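Local structure of carbohydrate oxidase (Microdochium nivale, 3RJA) at residues Pro208-Trp220 and Asn256-Trp270. The protein oxidises the C1 hydroxyl of mono-, oligo- and polysaccharides to the corresponding lactones, using bound FAD and reducing molecular oxygen to hydrogen peroxide. Residues are numbered along the deposited sequence; the frame is centred on the assembly and turned at random.
Sequences PKVLTRFGVTLNW and NPGIEGLYYGTPEQW
With chi1 at 65°, Phe-214 has CG wedged between its own backbone N and carbonyl carbon, which lays the ring back over the neighbouring strand at Gly-261; Trp-270, with CG opposite its backbone N (chi1 167°), brings its indole onto the other face. The phenyl ring is thus sandwiched. Gly-261 CA sits 3.7 Å from the Phe-214 ring centroid, over the face, an approach made possible because Gly-261 has no side chain. Across from it the five-membered ring of Trp-270 stacks with centroids 3.7 Å apart and planes at 24°, NE1 lying over the middle of the phenyl. Phe-274, further along the same helix, meets both rings.

Strands 211-217 and 258-264 run antiparallel, with hydrogen-bonded pairs at Thr-212/Tyr-263, Phe-214/Gly-261 and Val-216/Ile-259. Beyond them, Leu-218 N donates a hydrogen bond to Pro-257 O (3.0 Å). At the other end Thr-212 OG1 donates to Gly-265 O (2.8 Å), tying the strand to the turn into helix 267-278, which Thr-266 and Gln-269 open with a capping box.

On the sheet face away from Phe-214, Leu-211 CD2 stands over the Tyr-264 ring centre, 3.5 Å away. Arg-213 and Glu-260 run side by side, but their salt bridge is long, NH2 to OE2 3.8 Å, with OE2 well out of the guanidinium plane: charge alone links them directly, and water 1 bridges the same two atoms. Arg-213 NH1 bonds Ser-301 OG; Glu-260 OE1 bonds Tyr-252 OH, from the substrate-analogue pocket. The two strands are neighbours near the edge of the large antiparallel sheet, between strands 286-293 and 245-251, with helix 267-278 packed on one face and the sugar site towards the other, the substrate-domain architecture of FAD-linked berberine-bridge-type oxidases.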
loop_
_atom_site.group_PDB
_atom_site.type_symbol
_atom_site.label_atom_id
_atom_site.label_comp_id
_atom_site.label_asym_id
_atom_site.label_seq_id
_atom_site.Cartn_x
_atom_site.Cartn_y
_atom_site.Cartn_z
ATOM N N PRO A 208 3.012 -2.348 -21.542
ATOM C CA PRO A 208 3.208 -3.669 -22.179
ATOM C C PRO A 208 2.061 -4.013 -23.101
ATOM O O PRO A 208 0.899 -3.690 -22.792
ATOM C CB PRO A 208 3.184 -4.648 -21.001
ATOM C CG PRO A 208 3.448 -3.852 -19.812
ATOM C CD PRO A 208 3.103 -2.420 -20.073
ATOM N N LYS A 209 2.377 -4.662 -24.223
ATOM C CA LYS A 209 1.351 -5.051 -25.194
ATOM C C LYS A 209 0.877 -6.485 -24.973
ATOM O O LYS A 209 -0.251 -6.832 -25.295
ATOM C CB LYS A 209 1.909 -4.906 -26.611
ATOM C CG LYS A 209 2.166 -3.463 -27.041
ATOM C CD LYS A 209 2.681 -3.410 -28.476
ATOM C CE LYS A 209 2.975 -1.980 -28.905
ATOM N NZ LYS A 209 1.759 -1.118 -28.789
ATOM N N VAL A 210 1.753 -7.327 -24.442
ATOM C CA VAL A 210 1.478 -8.756 -24.326
ATOM C C VAL A 210 1.567 -9.195 -22.856
ATOM O O VAL A 210 2.659 -9.230 -22.259
ATOM C CB VAL A 210 2.442 -9.580 -25.246
ATOM C CG1 VAL A 210 2.201 -11.073 -25.132
ATOM C CG2 VAL A 210 2.294 -9.151 -26.697
ATOM N N LEU A 211 0.411 -9.528 -22.280
ATOM C CA LEU A 211 0.327 -9.961 -20.878
ATOM C C LEU A 211 -0.650 -11.111 -20.783
ATOM O O LEU A 211 -1.643 -11.179 -21.545
ATOM C CB LEU A 211 -0.160 -8.828 -19.970
ATOM C CG LEU A 211 0.719 -7.582 -19.842
ATOM C CD1 LEU A 211 -0.052 -6.407 -19.243
ATOM C CD2 LEU A 211 2.067 -7.843 -19.092
ATOM N N THR A 212 -0.385 -12.003 -19.841
ATOM C CA THR A 212 -1.279 -13.116 -19.605
ATOM C C THR A 212 -1.713 -13.166 -18.132
ATOM O O THR A 212 -0.885 -13.282 -17.205
ATOM C CB THR A 212 -0.593 -14.453 -19.965
ATOM O OG1 THR A 212 -0.260 -14.454 -21.348
ATOM C CG2 THR A 212 -1.512 -15.615 -19.683
ATOM N N ARG A 213 -3.015 -13.098 -17.932
ATOM C CA ARG A 213 -3.576 -13.343 -16.629
ATOM C C ARG A 213 -3.739 -14.840 -16.453
ATOM O O ARG A 213 -4.223 -15.523 -17.346
ATOM C CB ARG A 213 -4.928 -12.678 -16.469
ATOM C CG ARG A 213 -5.658 -13.145 -15.218
ATOM C CD ARG A 213 -6.790 -12.197 -14.862
ATOM N NE ARG A 213 -7.347 -12.617 -13.584
ATOM C CZ ARG A 213 -8.140 -11.877 -12.825
ATOM N NH1 ARG A 213 -8.482 -10.649 -13.194
ATOM N NH2 ARG A 213 -8.583 -12.374 -11.679
ATOM N N PHE A 214 -3.342 -15.336 -15.287
ATOM C CA PHE A 214 -3.442 -16.752 -15.027
ATOM C C PHE A 214 -3.982 -17.017 -13.639
ATOM O O PHE A 214 -4.025 -16.110 -12.784
ATOM C CB PHE A 214 -2.087 -17.447 -15.269
ATOM C CG PHE A 214 -0.995 -17.020 -14.339
ATOM C CD1 PHE A 214 -0.786 -17.698 -13.137
ATOM C CD2 PHE A 214 -0.152 -15.978 -14.675
ATOM C CE1 PHE A 214 0.266 -17.354 -12.282
ATOM C CE2 PHE A 214 0.879 -15.604 -13.833
ATOM C CZ PHE A 214 1.097 -16.281 -12.628
ATOM N N GLY A 215 -4.404 -18.264 -13.425
ATOM C CA GLY A 215 -5.054 -18.645 -12.194
ATOM C C GLY A 215 -5.023 -20.158 -12.035
ATOM O O GLY A 215 -5.070 -20.886 -13.039
ATOM N N VAL A 216 -4.920 -20.610 -10.781
ATOM C CA VAL A 216 -4.939 -22.035 -10.443
ATOM C C VAL A 216 -5.823 -22.254 -9.215
ATOM O O VAL A 216 -5.530 -21.728 -8.141
ATOM C CB VAL A 216 -3.511 -22.585 -10.115
ATOM C CG1 VAL A 216 -3.586 -24.069 -9.764
ATOM C CG2 VAL A 216 -2.540 -22.336 -11.289
ATOM N N THR A 217 -6.904 -23.014 -9.376
ATOM C CA THR A 217 -7.705 -23.454 -8.242
ATOM C C THR A 217 -6.937 -24.576 -7.544
ATOM O O THR A 217 -6.723 -25.635 -8.130
ATOM C CB THR A 217 -9.068 -23.967 -8.736
ATOM O OG1 THR A 217 -9.606 -23.037 -9.681
ATOM C CG2 THR A 217 -10.052 -24.141 -7.586
ATOM N N LEU A 218 -6.500 -24.348 -6.309
ATOM C CA LEU A 218 -5.524 -25.230 -5.686
ATOM C C LEU A 218 -6.132 -26.536 -5.208
ATOM O O LEU A 218 -5.468 -27.568 -5.235
ATOM C CB LEU A 218 -4.790 -24.535 -4.532
ATOM C CG LEU A 218 -3.903 -23.383 -5.022
ATOM C CD1 LEU A 218 -3.520 -22.443 -3.870
ATOM C CD2 LEU A 218 -2.660 -23.974 -5.725
ATOM N N ASN A 219 -7.390 -26.465 -4.781
ATOM C CA ASN A 219 -8.083 -27.559 -4.103
ATOM C C ASN A 219 -7.351 -28.198 -2.912
ATOM O O ASN A 219 -7.282 -29.418 -2.826
ATOM C CB ASN A 219 -8.558 -28.609 -5.112
ATOM C CG ASN A 219 -9.544 -28.036 -6.096
ATOM O OD1 ASN A 219 -10.526 -27.415 -5.699
ATOM N ND2 ASN A 219 -9.281 -28.205 -7.378
ATOM N N TRP A 220 -6.818 -27.368 -2.002
ATOM C CA TRP A 220 -6.253 -27.856 -0.743
ATOM C C TRP A 220 -7.402 -28.099 0.256
ATOM O O TRP A 220 -7.903 -27.153 0.881
ATOM C CB TRP A 220 -5.222 -26.863 -0.170
ATOM C CG TRP A 220 -4.060 -26.567 -1.076
ATOM C CD1 TRP A 220 -3.624 -27.325 -2.126
ATOM C CD2 TRP A 220 -3.198 -25.425 -1.023
ATOM N NE1 TRP A 220 -2.539 -26.737 -2.729
ATOM C CE2 TRP A 220 -2.245 -25.571 -2.065
ATOM C CE3 TRP A 220 -3.118 -24.301 -0.181
ATOM C CZ2 TRP A 220 -1.227 -24.630 -2.291
ATOM C CZ3 TRP A 220 -2.115 -23.371 -0.404
ATOM C CH2 TRP A 220 -1.183 -23.535 -1.462
ATOM N N ASN A 256 -11.170 -22.110 -0.181
ATOM C CA ASN A 256 -11.004 -22.286 -1.627
ATOM C C ASN A 256 -9.770 -21.533 -2.147
ATOM O O ASN A 256 -9.883 -20.658 -3.017
ATOM C CB ASN A 256 -12.274 -21.837 -2.374
ATOM C CG ASN A 256 -12.303 -22.285 -3.841
ATOM O OD1 ASN A 256 -11.703 -23.297 -4.220
ATOM N ND2 ASN A 256 -13.004 -21.520 -4.668
ATOM N N PRO A 257 -8.568 -21.870 -1.635
ATOM C CA PRO A 257 -7.407 -21.095 -2.104
ATOM C C PRO A 257 -7.098 -21.212 -3.625
ATOM O O PRO A 257 -7.363 -22.247 -4.277
ATOM C CB PRO A 257 -6.240 -21.667 -1.284
ATOM C CG PRO A 257 -6.657 -23.064 -0.939
ATOM C CD PRO A 257 -8.166 -22.972 -0.730
ATOM N N GLY A 258 -6.541 -20.145 -4.179
ATOM C CA GLY A 258 -6.144 -20.160 -5.572
ATOM C C GLY A 258 -4.848 -19.393 -5.736
ATOM O O GLY A 258 -4.524 -18.541 -4.915
ATOM N N ILE A 259 -4.096 -19.718 -6.778
ATOM C CA ILE A 259 -3.056 -18.824 -7.244
ATOM C C ILE A 259 -3.687 -17.833 -8.230
ATOM O O ILE A 259 -4.424 -18.239 -9.128
ATOM C CB ILE A 259 -1.897 -19.607 -7.907
ATOM C CG1 ILE A 259 -1.058 -20.324 -6.827
ATOM C CG2 ILE A 259 -1.069 -18.701 -8.798
ATOM C CD1 ILE A 259 -0.022 -21.374 -7.378
ATOM N N GLU A 260 -3.417 -16.540 -8.054
ATOM C CA GLU A 260 -3.704 -15.581 -9.131
ATOM C C GLU A 260 -2.435 -14.852 -9.505
ATOM O O GLU A 260 -1.633 -14.489 -8.644
ATOM C CB GLU A 260 -4.697 -14.476 -8.736
ATOM C CG GLU A 260 -5.754 -14.798 -7.748
ATOM C CD GLU A 260 -6.511 -13.522 -7.350
ATOM O OE1 GLU A 260 -6.469 -13.149 -6.166
ATOM O OE2 GLU A 260 -7.092 -12.873 -8.242
ATOM N N GLY A 261 -2.314 -14.545 -10.781
ATOM C CA GLY A 261 -1.097 -13.956 -11.269
ATOM C C GLY A 261 -1.222 -13.244 -12.578
ATOM O O GLY A 261 -2.281 -13.282 -13.257
ATOM N N LEU A 262 -0.117 -12.582 -12.903
ATOM C CA LEU A 262 0.087 -11.847 -14.131
ATOM C C LEU A 262 1.474 -12.193 -14.684
ATOM O O LEU A 262 2.484 -12.094 -13.976
ATOM C CB LEU A 262 -0.014 -10.332 -13.886
ATOM C CG LEU A 262 -0.077 -9.501 -15.183
ATOM C CD1 LEU A 262 -1.323 -9.862 -16.005
ATOM C CD2 LEU A 262 0.019 -7.939 -14.975
ATOM N N TYR A 263 1.506 -12.610 -15.943
ATOM C CA TYR A 263 2.752 -13.005 -16.608
ATOM C C TYR A 263 3.088 -12.049 -17.747
ATOM O O TYR A 263 2.226 -11.764 -18.619
ATOM C CB TYR A 263 2.666 -14.445 -17.136
ATOM C CG TYR A 263 3.960 -14.897 -17.808
ATOM C CD1 TYR A 263 5.050 -15.304 -17.041
ATOM C CD2 TYR A 263 4.087 -14.910 -19.205
ATOM C CE1 TYR A 263 6.240 -15.702 -17.622
ATOM C CE2 TYR A 263 5.289 -15.316 -19.816
ATOM C CZ TYR A 263 6.365 -15.701 -19.008
ATOM O OH TYR A 263 7.558 -16.096 -19.565
ATOM N N TYR A 264 4.321 -11.538 -17.737
ATOM C CA TYR A 264 4.812 -10.700 -18.836
ATOM C C TYR A 264 5.234 -11.572 -20.015
ATOM O O TYR A 264 6.388 -12.040 -20.081
ATOM C CB TYR A 264 5.966 -9.802 -18.379
ATOM C CG TYR A 264 5.488 -8.511 -17.768
ATOM C CD1 TYR A 264 4.813 -8.505 -16.531
ATOM C CD2 TYR A 264 5.679 -7.295 -18.429
ATOM C CE1 TYR A 264 4.329 -7.302 -15.956
ATOM C CE2 TYR A 264 5.227 -6.090 -17.874
ATOM C CZ TYR A 264 4.546 -6.102 -16.633
ATOM O OH TYR A 264 4.113 -4.930 -16.101
ATOM N N GLY A 265 4.287 -11.794 -20.930
ATOM C CA GLY A 265 4.500 -12.664 -22.095
ATOM C C GLY A 265 3.236 -13.454 -22.436
ATOM O O GLY A 265 2.134 -13.149 -21.934
ATOM N N THR A 266 3.388 -14.453 -23.303
ATOM C CA THR A 266 2.233 -15.164 -23.886
ATOM C C THR A 266 1.744 -16.290 -22.973
ATOM O O THR A 266 2.491 -16.750 -22.089
ATOM C CB THR A 266 2.613 -15.787 -25.250
ATOM O OG1 THR A 266 3.572 -16.830 -25.026
ATOM C CG2 THR A 266 3.212 -14.713 -26.198
ATOM N N PRO A 267 0.504 -16.768 -23.197
ATOM C CA PRO A 267 0.009 -17.917 -22.427
ATOM C C PRO A 267 0.904 -19.169 -22.482
ATOM O O PRO A 267 1.009 -19.910 -21.480
ATOM C CB PRO A 267 -1.356 -18.200 -23.056
ATOM C CG PRO A 267 -1.789 -16.875 -23.644
ATOM C CD PRO A 267 -0.538 -16.195 -24.092
ATOM N N GLU A 268 1.555 -19.403 -23.619
ATOM C CA GLU A 268 2.410 -20.598 -23.769
ATOM C C GLU A 268 3.712 -20.407 -22.989
ATOM O O GLU A 268 4.214 -21.353 -22.379
ATOM C CB GLU A 268 2.704 -20.903 -25.255
ATOM C CG GLU A 268 1.462 -21.284 -26.123
ATOM C CD GLU A 268 0.445 -20.125 -26.365
ATOM O OE1 GLU A 268 0.815 -18.916 -26.385
ATOM O OE2 GLU A 268 -0.750 -20.440 -26.551
ATOM N N GLN A 269 4.259 -19.181 -23.015
ATOM C CA GLN A 269 5.445 -18.863 -22.219
ATOM C C GLN A 269 5.113 -18.936 -20.729
ATOM O O GLN A 269 5.927 -19.410 -19.932
ATOM C CB GLN A 269 5.994 -17.488 -22.560
ATOM C CG GLN A 269 6.666 -17.416 -23.912
ATOM C CD GLN A 269 6.839 -16.006 -24.411
ATOM O OE1 GLN A 269 6.001 -15.132 -24.183
ATOM N NE2 GLN A 269 7.928 -15.778 -25.127
ATOM N N TRP A 270 3.914 -18.491 -20.353
ATOM C CA TRP A 270 3.511 -18.594 -18.948
ATOM C C TRP A 270 3.560 -20.059 -18.498
ATOM O O TRP A 270 4.221 -20.400 -17.495
ATOM C CB TRP A 270 2.118 -17.972 -18.643
ATOM C CG TRP A 270 1.691 -18.430 -17.267
ATOM C CD1 TRP A 270 2.221 -18.029 -16.067
ATOM C CD2 TRP A 270 0.761 -19.468 -16.965
ATOM N NE1 TRP A 270 1.647 -18.727 -15.027
ATOM C CE2 TRP A 270 0.745 -19.619 -15.549
ATOM C CE3 TRP A 270 -0.090 -20.269 -17.746
ATOM C CZ2 TRP A 270 -0.080 -20.530 -14.906
ATOM C CZ3 TRP A 270 -0.920 -21.174 -17.114
ATOM C CH2 TRP A 270 -0.918 -21.303 -15.698
HETATM O O HOH W 1 -8.724 -14.893 -9.823
HETATM O O HOH W 2 -12.683 -26.140 -5.895
HETATM O O HOH W 3 -9.196 -24.205 -3.851
#